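Local atomic coordinates of fimbrium subunit Fim1C (Bacteroides vulgatus, PDB entry 4QB7), a protein that is probably a component of the tip of fimbriae, the filamentous surface appendages that mediate cell adhesion and biofilm formation. Residues L16-E21 with T29-L34; T33-A38 with A69-D74; A38-F43 with D74-T79. All blocks are in the same frame, centred on the assembly; numbering follows the deposited sequence.

Contact 1 of 3, residues L16-E21 with T29-L34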
loop_
_atom_site.group_PDB
_atom_site.type_symbol
_atom_site.label_atom_id
_atom_site.label_comp_id
_atom_site.label_asym_id
_atom_site.label_seq_id
_atom_site.Cartn_x
_atom_site.Cartn_y
_atom_site.Cartn_z
ATOM N N LEU A 16 -17.885 -17.262 8.976
ATOM C CA LEU A 16 -16.942 -16.204 8.639
ATOM C C LEU A 16 -17.666 -14.922 8.399
ATOM O O LEU A 16 -18.735 -14.916 7.804
ATOM C CB LEU A 16 -16.075 -16.519 7.393
ATOM C CG LEU A 16 -15.334 -17.837 7.307
ATOM C CD1 LEU A 16 -14.578 -17.909 6.017
ATOM C CD2 LEU A 16 -14.402 -18.029 8.481
ATOM N N ASP A 17 -17.029 -13.824 8.772
ATOM C CA ASP A 17 -17.514 -12.479 8.533
ATOM C C ASP A 17 -16.324 -11.565 8.394
ATOM O O ASP A 17 -15.284 -11.821 8.982
ATOM C CB ASP A 17 -18.451 -12.019 9.666
ATOM C CG ASP A 17 -19.077 -10.654 9.447
ATOM O OD1 ASP A 17 -19.419 -10.330 8.269
ATOM O OD2 ASP A 17 -19.255 -9.919 10.449
ATOM N N VAL A 18 -16.454 -10.533 7.580
ATOM C CA VAL A 18 -15.424 -9.521 7.366
ATOM C C VAL A 18 -16.077 -8.197 7.689
ATOM O O VAL A 18 -17.162 -7.896 7.181
ATOM C CB VAL A 18 -14.780 -9.564 5.968
ATOM C CG1 VAL A 18 -13.722 -8.479 5.807
ATOM C CG2 VAL A 18 -14.187 -10.932 5.687
ATOM N N TYR A 19 -15.464 -7.466 8.617
ATOM C CA TYR A 19 -15.936 -6.191 9.116
ATOM C C TYR A 19 -15.848 -5.154 8.016
ATOM O O TYR A 19 -14.864 -5.123 7.281
ATOM C CB TYR A 19 -15.126 -5.792 10.353
ATOM C CG TYR A 19 -15.315 -4.372 10.829
ATOM C CD1 TYR A 19 -14.576 -3.329 10.277
ATOM C CD2 TYR A 19 -16.157 -4.081 11.900
ATOM C CE1 TYR A 19 -14.726 -2.018 10.726
ATOM C CE2 TYR A 19 -16.299 -2.776 12.376
ATOM C CZ TYR A 19 -15.580 -1.746 11.784
ATOM O OH TYR A 19 -15.717 -0.447 12.222
ATOM N N THR A 20 -16.922 -4.351 7.878
ATOM C CA THR A 20 -17.064 -3.273 6.902
ATOM C C THR A 20 -16.914 -1.936 7.637
ATOM O O THR A 20 -17.620 -1.654 8.617
ATOM C CB THR A 20 -18.404 -3.373 6.126
ATOM O OG1 THR A 20 -18.524 -4.655 5.530
ATOM C CG2 THR A 20 -18.508 -2.355 5.022
ATOM N N GLU A 21 -15.992 -1.120 7.133
ATOM C CA GLU A 21 -15.684 0.225 7.632
ATOM C C GLU A 21 -16.774 1.234 7.180
ATOM O O GLU A 21 -17.424 1.019 6.150
ATOM C CB GLU A 21 -14.275 0.663 7.151
ATOM C CG GLU A 21 -14.024 0.518 5.645
ATOM C CD GLU A 21 -13.488 -0.800 5.091
ATOM O OE1 GLU A 21 -14.044 -1.882 5.411
ATOM O OE2 GLU A 21 -12.565 -0.726 4.245
ATOM N N THR A 29 -15.003 0.025 -0.011
ATOM C CA THR A 29 -14.518 -0.656 1.192
ATOM C C THR A 29 -13.524 -1.778 0.832
ATOM O O THR A 29 -13.471 -2.226 -0.322
ATOM C CB THR A 29 -15.670 -1.215 2.046
ATOM O OG1 THR A 29 -16.437 -2.151 1.288
ATOM C CG2 THR A 29 -16.540 -0.132 2.652
ATOM N N THR A 30 -12.735 -2.219 1.836
ATOM C CA THR A 30 -11.792 -3.333 1.728
ATOM C C THR A 30 -12.608 -4.584 1.372
ATOM O O THR A 30 -12.272 -5.289 0.421
ATOM C CB THR A 30 -10.995 -3.478 3.062
ATOM O OG1 THR A 30 -10.300 -2.260 3.351
ATOM C CG2 THR A 30 -10.025 -4.643 3.057
ATOM N N THR A 31 -13.715 -4.806 2.104
ATOM C CA THR A 31 -14.614 -5.948 1.936
ATOM C C THR A 31 -15.123 -6.116 0.502
ATOM O O THR A 31 -15.135 -7.245 0.014
ATOM C CB THR A 31 -15.796 -5.858 2.875
ATOM O OG1 THR A 31 -15.401 -5.153 4.047
ATOM C CG2 THR A 31 -16.287 -7.199 3.255
ATOM N N SER A 32 -15.536 -5.024 -0.169
ATOM C CA SER A 32 -16.044 -5.134 -1.532
ATOM C C SER A 32 -14.927 -5.578 -2.490
ATOM O O SER A 32 -15.187 -6.393 -3.383
ATOM C CB SER A 32 -16.681 -3.830 -1.987
ATOM O OG SER A 32 -15.731 -2.784 -1.925
ATOM N N THR A 33 -13.685 -5.100 -2.260
ATOM C CA THR A 33 -12.496 -5.484 -3.033
ATOM C C THR A 33 -12.220 -6.991 -2.881
ATOM O O THR A 33 -12.037 -7.677 -3.893
ATOM C CB THR A 33 -11.302 -4.655 -2.605
ATOM O OG1 THR A 33 -11.655 -3.271 -2.679
ATOM C CG2 THR A 33 -10.076 -4.939 -3.446
ATOM N N LEU A 34 -12.268 -7.516 -1.629
ATOM C CA LEU A 34 -12.082 -8.938 -1.362
ATOM C C LEU A 34 -13.205 -9.752 -1.983
ATOM O O LEU A 34 -12.949 -10.834 -2.512
ATOM C CB LEU A 34 -11.990 -9.236 0.145
ATOM C CG LEU A 34 -11.068 -8.380 0.998
ATOM C CD1 LEU A 34 -11.048 -8.878 2.388
ATOM C CD2 LEU A 34 -9.684 -8.384 0.472
#
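Glu21 reaches Thr30 because its side chain doubles back: CG is tucked between the backbone N and the carbonyl carbon (chi1 51°), and a second bend (chi2 -88°) carries the carboxylate to the start of helix 30-36. Thr30 turns its hydroxyl to the side of its own backbone N, opposite the carbonyl carbon, which lets N-H and O-H converge on one carboxylate oxygen. Thr30 N donates to Glu21 OE2 over 2.8 Å in a nearly straight bond (167° at the hydrogen) that arrives from above the carboxylate plane. Thr30 OG1 gives a second bond to Glu21 OE2, 2.9 Å long, on the syn side of that oxygen and tilted from the plane. Beside this pincer the carboxylate lies across Thr29, with Glu21 CD 3.8 Å from Thr29 CB. Thr29 is the N-cap residue, its OG1 accepting a weak bond from Ser32 N.

One residue further along, the links are looser. Thr31 OG1 lies 3.3 Å from Tyr19 O and 3.5 Å from Thr20 OG1, weak bonds that one Thr31 proton cannot serve together, while the methyls of Thr20 and Thr29 meet. Deeper in, Val18 and Thr31 lie side by side, pointing opposite ways, with Val18 CG1 3.8 Å from Thr31 CG2, and Leu34 CD1 adds a more distant touch on Val18 CG1. Trp76 packs on Val18, Thr31 and Leu34.

The contact joins the end of strand 15-18, which runs parallel to strand 159-178 and lies in the predicted propeptide, to the short helix that follows. An acidic group at a helix N-terminus is likely to be stabilised by the helix dipole, and Glu21 also takes up an N-H that no preceding turn of helix can satisfy.

Contact 2 of 3, residues T33-A38 with A69-D74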
loop_
_atom_site.group_PDB
_atom_site.type_symbol
_atom_site.label_atom_id
_atom_site.label_comp_id
_atom_site.label_asym_id
_atom_site.label_seq_id
_atom_site.Cartn_x
_atom_site.Cartn_y
_atom_site.Cartn_z
ATOM N N THR A 33 -13.685 -5.100 -2.260
ATOM C CA THR A 33 -12.496 -5.484 -3.033
ATOM C C THR A 33 -12.220 -6.991 -2.881
ATOM O O THR A 33 -12.037 -7.677 -3.893
ATOM C CB THR A 33 -11.302 -4.655 -2.605
ATOM O OG1 THR A 33 -11.655 -3.271 -2.679
ATOM C CG2 THR A 33 -10.076 -4.939 -3.446
ATOM N N LEU A 34 -12.268 -7.516 -1.629
ATOM C CA LEU A 34 -12.082 -8.938 -1.362
ATOM C C LEU A 34 -13.205 -9.752 -1.983
ATOM O O LEU A 34 -12.949 -10.834 -2.512
ATOM C CB LEU A 34 -11.990 -9.236 0.145
ATOM C CG LEU A 34 -11.068 -8.380 0.998
ATOM C CD1 LEU A 34 -11.048 -8.878 2.388
ATOM C CD2 LEU A 34 -9.684 -8.384 0.472
ATOM N N LYS A 35 -14.443 -9.244 -1.935
ATOM C CA LYS A 35 -15.586 -9.950 -2.519
ATOM C C LYS A 35 -15.441 -10.075 -4.047
ATOM O O LYS A 35 -15.695 -11.139 -4.601
ATOM C CB LYS A 35 -16.908 -9.248 -2.164
ATOM C CG LYS A 35 -17.343 -9.424 -0.728
ATOM C CD LYS A 35 -18.527 -8.569 -0.392
ATOM C CE LYS A 35 -18.931 -8.713 1.050
ATOM N NZ LYS A 35 -19.848 -7.618 1.473
ATOM N N ALA A 36 -15.021 -8.990 -4.716
ATOM C CA ALA A 36 -14.890 -8.910 -6.175
ATOM C C ALA A 36 -13.716 -9.730 -6.697
ATOM O O ALA A 36 -13.873 -10.416 -7.713
ATOM C CB ALA A 36 -14.737 -7.455 -6.609
ATOM N N ASN A 37 -12.550 -9.662 -6.000
ATOM C CA ASN A 37 -11.316 -10.347 -6.386
ATOM C C ASN A 37 -11.180 -11.786 -5.831
ATOM O O ASN A 37 -12.092 -12.617 -5.999
ATOM C CB ASN A 37 -10.106 -9.513 -6.011
ATOM C CG ASN A 37 -10.085 -8.155 -6.684
ATOM O OD1 ASN A 37 -10.884 -7.843 -7.596
ATOM N ND2 ASN A 37 -9.169 -7.309 -6.230
ATOM N N ALA A 38 -10.024 -12.076 -5.210
ATOM C CA ALA A 38 -9.606 -13.406 -4.784
ATOM C C ALA A 38 -10.033 -13.848 -3.358
ATOM O O ALA A 38 -9.689 -14.952 -2.938
ATOM C CB ALA A 38 -8.088 -13.467 -4.890
ATOM N N ALA A 69 -10.930 -18.338 1.695
ATOM C CA ALA A 69 -12.239 -17.790 2.037
ATOM C C ALA A 69 -12.721 -16.888 0.907
ATOM O O ALA A 69 -12.020 -15.946 0.516
ATOM C CB ALA A 69 -12.168 -17.026 3.342
ATOM N N THR A 70 -13.885 -17.217 0.328
ATOM C CA THR A 70 -14.456 -16.447 -0.779
ATOM C C THR A 70 -15.911 -16.095 -0.493
ATOM O O THR A 70 -16.568 -16.753 0.322
ATOM C CB THR A 70 -14.352 -17.220 -2.112
ATOM O OG1 THR A 70 -15.055 -18.466 -2.023
ATOM C CG2 THR A 70 -12.940 -17.426 -2.560
ATOM N N TRP A 71 -16.422 -15.082 -1.220
ATOM C CA TRP A 71 -17.790 -14.601 -1.130
ATOM C C TRP A 71 -18.661 -15.238 -2.230
ATOM O O TRP A 71 -18.313 -15.170 -3.412
ATOM C CB TRP A 71 -17.765 -13.086 -1.245
ATOM C CG TRP A 71 -19.104 -12.429 -1.150
ATOM C CD1 TRP A 71 -19.854 -11.939 -2.180
ATOM C CD2 TRP A 71 -19.824 -12.126 0.053
ATOM N NE1 TRP A 71 -20.984 -11.329 -1.693
ATOM C CE2 TRP A 71 -21.005 -11.449 -0.325
ATOM C CE3 TRP A 71 -19.585 -12.355 1.419
ATOM C CZ2 TRP A 71 -21.919 -10.962 0.617
ATOM C CZ3 TRP A 71 -20.494 -11.877 2.349
ATOM C CH2 TRP A 71 -21.635 -11.179 1.949
ATOM N N THR A 72 -19.778 -15.883 -1.831
ATOM C CA THR A 72 -20.729 -16.517 -2.746
ATOM C C THR A 72 -22.151 -15.937 -2.495
ATOM O O THR A 72 -22.889 -16.406 -1.616
ATOM C CB THR A 72 -20.652 -18.051 -2.666
ATOM O OG1 THR A 72 -19.354 -18.444 -3.085
ATOM C CG2 THR A 72 -21.662 -18.740 -3.577
ATOM N N SER A 73 -22.498 -14.883 -3.300
ATOM C CA SER A 73 -23.773 -14.138 -3.379
ATOM C C SER A 73 -24.090 -13.277 -2.122
ATOM O O SER A 73 -24.322 -12.058 -2.251
ATOM C CB SER A 73 -24.948 -15.089 -3.652
ATOM O OG SER A 73 -24.800 -15.837 -4.851
ATOM N N ASP A 74 -24.147 -13.925 -0.925
ATOM C CA ASP A 74 -24.515 -13.239 0.309
ATOM C C ASP A 74 -23.717 -13.701 1.556
ATOM O O ASP A 74 -23.938 -13.141 2.623
ATOM C CB ASP A 74 -26.028 -13.399 0.555
ATOM C CG ASP A 74 -26.550 -14.823 0.502
ATOM O OD1 ASP A 74 -25.723 -15.768 0.520
ATOM O OD2 ASP A 74 -27.783 -14.995 0.472
HETATM O O HOH W 1 -14.246 -13.621 -2.838
#
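Lys35 lies along the indole face of Trp71, a surface contact of CH-pi and cation-pi character that fastens the last turn of helix 30-36 to the end of strand 64-72. The lysine chain leaves CA with CG beside the backbone N and is extended from there on, so its methylenes run obliquely over the two fused rings from the five-membered to the six-membered one. Lys35 CG sits 3.5 Å from Trp71 CG. Lys35 CE stands almost exactly above the centroid of the Trp71 six-membered ring, 3.5 Å away and 2° off the normal, and Lys35 NZ follows at 4.2 Å from that centroid, 18° off the normal.

The indole is sandwiched. Beyond Trp71 the chain makes a classic gamma turn at Ser73, closed by a bond of 2.9 Å from Asp74 N to Thr72 O, and this bend brings the backbone carbon of Asp74 against the rim of the other face. Trp76 meets Trp71 edge-to-face.

No direct hydrogen bond crosses between 33-38 and 69-74; a water does that work. It donates to Leu34 O, 3.1 Å from the water oxygen, and accepts from Trp71 N, also at 3.1 Å. With an alanine in place of Trp71, the lysine chain would probably lose the flat surface that holds it extended and its ammonium group the pi cloud beneath it.

Chemically, the pairing lets a charged residue near the surface bury its long aliphatic part on an aromatic face while the cation is probably steadied by the pi electrons.

Contact 3 of 3, residues A38-F43 with D74-T79. With SO4 (sulfate ion), chain O.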
loop_
_atom_site.group_PDB
_atom_site.type_symbol
_atom_site.label_atom_id
_atom_site.label_comp_id
_atom_site.label_asym_id
_atom_site.label_seq_id
_atom_site.Cartn_x
_atom_site.Cartn_y
_atom_site.Cartn_z
ATOM N N ALA A 38 -10.024 -12.076 -5.210
ATOM C CA ALA A 38 -9.606 -13.406 -4.784
ATOM C C ALA A 38 -10.033 -13.848 -3.358
ATOM O O ALA A 38 -9.689 -14.952 -2.938
ATOM C CB ALA A 38 -8.088 -13.467 -4.890
ATOM N N GLY A 39 -10.736 -12.999 -2.623
ATOM C CA GLY A 39 -11.089 -13.294 -1.243
ATOM C C GLY A 39 -9.855 -13.187 -0.371
ATOM O O GLY A 39 -8.925 -12.452 -0.697
ATOM N N PHE A 40 -9.797 -13.952 0.706
ATOM C CA PHE A 40 -8.656 -13.899 1.621
ATOM C C PHE A 40 -8.246 -15.302 2.066
ATOM O O PHE A 40 -8.937 -16.271 1.753
ATOM C CB PHE A 40 -8.995 -12.993 2.835
ATOM C CG PHE A 40 -10.174 -13.411 3.694
ATOM C CD1 PHE A 40 -11.477 -13.049 3.346
ATOM C CD2 PHE A 40 -9.977 -14.098 4.885
ATOM C CE1 PHE A 40 -12.559 -13.409 4.145
ATOM C CE2 PHE A 40 -11.068 -14.461 5.685
ATOM C CZ PHE A 40 -12.351 -14.101 5.313
ATOM N N GLY A 41 -7.109 -15.388 2.752
ATOM C CA GLY A 41 -6.567 -16.634 3.282
ATOM C C GLY A 41 -6.494 -16.628 4.799
ATOM O O GLY A 41 -6.125 -15.613 5.395
ATOM N N ILE A 42 -6.855 -17.755 5.433
ATOM C CA ILE A 42 -6.894 -17.910 6.889
ATOM C C ILE A 42 -5.864 -18.906 7.387
ATOM O O ILE A 42 -5.697 -19.970 6.795
ATOM C CB ILE A 42 -8.306 -18.381 7.365
ATOM C CG1 ILE A 42 -9.447 -17.569 6.727
ATOM C CG2 ILE A 42 -8.413 -18.410 8.904
ATOM C CD1 ILE A 42 -10.854 -18.180 6.924
ATOM N N PHE A 43 -5.235 -18.571 8.525
ATOM C CA PHE A 43 -4.388 -19.418 9.353
ATOM C C PHE A 43 -5.150 -19.656 10.622
ATOM O O PHE A 43 -5.718 -18.709 11.160
ATOM C CB PHE A 43 -3.042 -18.776 9.669
ATOM C CG PHE A 43 -2.102 -18.571 8.509
ATOM C CD1 PHE A 43 -2.122 -17.381 7.779
ATOM C CD2 PHE A 43 -1.110 -19.502 8.226
ATOM C CE1 PHE A 43 -1.197 -17.156 6.747
ATOM C CE2 PHE A 43 -0.203 -19.291 7.184
ATOM C CZ PHE A 43 -0.247 -18.120 6.455
ATOM N N ASP A 74 -24.147 -13.925 -0.925
ATOM C CA ASP A 74 -24.515 -13.239 0.309
ATOM C C ASP A 74 -23.717 -13.701 1.556
ATOM O O ASP A 74 -23.938 -13.141 2.623
ATOM C CB ASP A 74 -26.028 -13.399 0.555
ATOM C CG ASP A 74 -26.550 -14.823 0.502
ATOM O OD1 ASP A 74 -25.723 -15.768 0.520
ATOM O OD2 ASP A 74 -27.783 -14.995 0.472
ATOM N N SER A 75 -22.783 -14.664 1.435
ATOM C CA SER A 75 -21.998 -15.092 2.602
ATOM C C SER A 75 -20.541 -15.442 2.265
ATOM O O SER A 75 -20.225 -15.676 1.102
ATOM C CB SER A 75 -22.654 -16.291 3.273
ATOM O OG SER A 75 -22.507 -17.429 2.447
ATOM N N TRP A 76 -19.663 -15.476 3.289
ATOM C CA TRP A 76 -18.261 -15.902 3.161
ATOM C C TRP A 76 -18.173 -17.390 3.456
ATOM O O TRP A 76 -18.769 -17.856 4.423
ATOM C CB TRP A 76 -17.325 -15.149 4.118
ATOM C CG TRP A 76 -17.140 -13.709 3.817
ATOM C CD1 TRP A 76 -17.767 -12.655 4.413
ATOM C CD2 TRP A 76 -16.209 -13.152 2.888
ATOM N NE1 TRP A 76 -17.310 -11.473 3.883
ATOM C CE2 TRP A 76 -16.385 -11.751 2.910
ATOM C CE3 TRP A 76 -15.294 -13.709 1.971
ATOM C CZ2 TRP A 76 -15.633 -10.893 2.101
ATOM C CZ3 TRP A 76 -14.562 -12.855 1.159
ATOM C CH2 TRP A 76 -14.736 -11.467 1.224
ATOM N N GLY A 77 -17.441 -18.117 2.626
ATOM C CA GLY A 77 -17.260 -19.550 2.770
ATOM C C GLY A 77 -15.864 -20.031 2.458
ATOM O O GLY A 77 -15.016 -19.283 1.958
ATOM N N TYR A 78 -15.624 -21.287 2.795
ATOM C CA TYR A 78 -14.387 -22.030 2.583
ATOM C C TYR A 78 -14.816 -23.448 2.198
ATOM O O TYR A 78 -15.932 -23.853 2.543
ATOM C CB TYR A 78 -13.470 -21.967 3.830
ATOM C CG TYR A 78 -14.118 -22.428 5.121
ATOM C CD1 TYR A 78 -14.895 -21.561 5.883
ATOM C CD2 TYR A 78 -13.914 -23.713 5.609
ATOM C CE1 TYR A 78 -15.491 -21.978 7.074
ATOM C CE2 TYR A 78 -14.491 -24.137 6.808
ATOM C CZ TYR A 78 -15.288 -23.268 7.534
ATOM O OH TYR A 78 -15.882 -23.670 8.709
ATOM N N THR A 79 -13.983 -24.169 1.427
ATOM C CA THR A 79 -14.291 -25.515 0.922
ATOM C C THR A 79 -14.057 -26.617 1.987
ATOM O O THR A 79 -14.969 -27.421 2.228
ATOM C CB THR A 79 -13.514 -25.807 -0.371
ATOM O OG1 THR A 79 -12.110 -25.749 -0.103
ATOM C CG2 THR A 79 -13.859 -24.833 -1.498
HETATM S S SO4 O . -18.865 -22.193 5.311
HETATM O O1 SO4 O . -19.852 -21.894 4.268
HETATM O O2 SO4 O . -18.457 -20.968 6.026
HETATM O O3 SO4 O . -19.457 -23.105 6.294
HETATM O O4 SO4 O . -17.722 -22.828 4.658
#
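Phe40 points a ring edge at the face of Trp76, and the conformations of both residues are needed for it. Phe40 carries CG between its backbone N and carbonyl carbon (chi1 60°), a setting that swings the far end of the ring towards 74-79 although its CB does not aim there. Trp76 keeps CG beside its own N, opposite the carbonyl carbon (chi1 -68°), and its six-membered ring comes to meet the phenyl group. The result is an edge-to-face pair with planes at 62° and centroids of the Phe40 ring and the Trp76 six-membered ring 5.1 Å apart. The touching atoms are Phe40 CE1 and Trp76 CE3, at 3.5 Å, with CE1 placed over the indole but offset towards its rim. Gly39 approaches the same ring at its edge, its CA 4.2 Å from Trp76 CZ3.

Strands 40-47 and 75-77 are not paired with each other. Both are antiparallel neighbours of strand 64-72, Phe40 bonding through its backbone to Ala69 and Gly77 to Thr70, so the two aromatic groups meet across that intervening strand, within a curled beta-sheet of the fimbrillin-like domain. Val18 packs on Phe40, and Phe162 and Phe164 each form an edge-to-face pair with it.

Tyr78 folds its ring back in much the way Phe40 does, with CG between N and the carbonyl carbon. This puts a ring face over the sulfate O4 that the backbone N-H of the same residue also meets: Tyr78 N donates to O4 of the ion at 3.2 Å, and Tyr78 CD1 lies 3.3 Å from that O4. The ion probably comes from the crystallisation liquor.

Overall arrangement
All three contacts gather round Trp76 on one flank of the chain. Contact 3 is the buried one, purely aromatic and apolar between its segments; contact 1 is partly buried, passing from methyl packing inside to a carboxylate grip at the helix start; contact 2 lies at the surface, where a lysine, an indole face and a water do the joining. Contacts 1 and 2 hold opposite ends of helix 30-36, sharing Thr33 and Leu34. Contacts 2 and 3 interlock along the chain, and both strands of contact 3 share strand 64-72 of contact 2 as neighbour. Leu16 of contact 1 packs on Tyr78, connecting the predicted propeptide strand to contact 3.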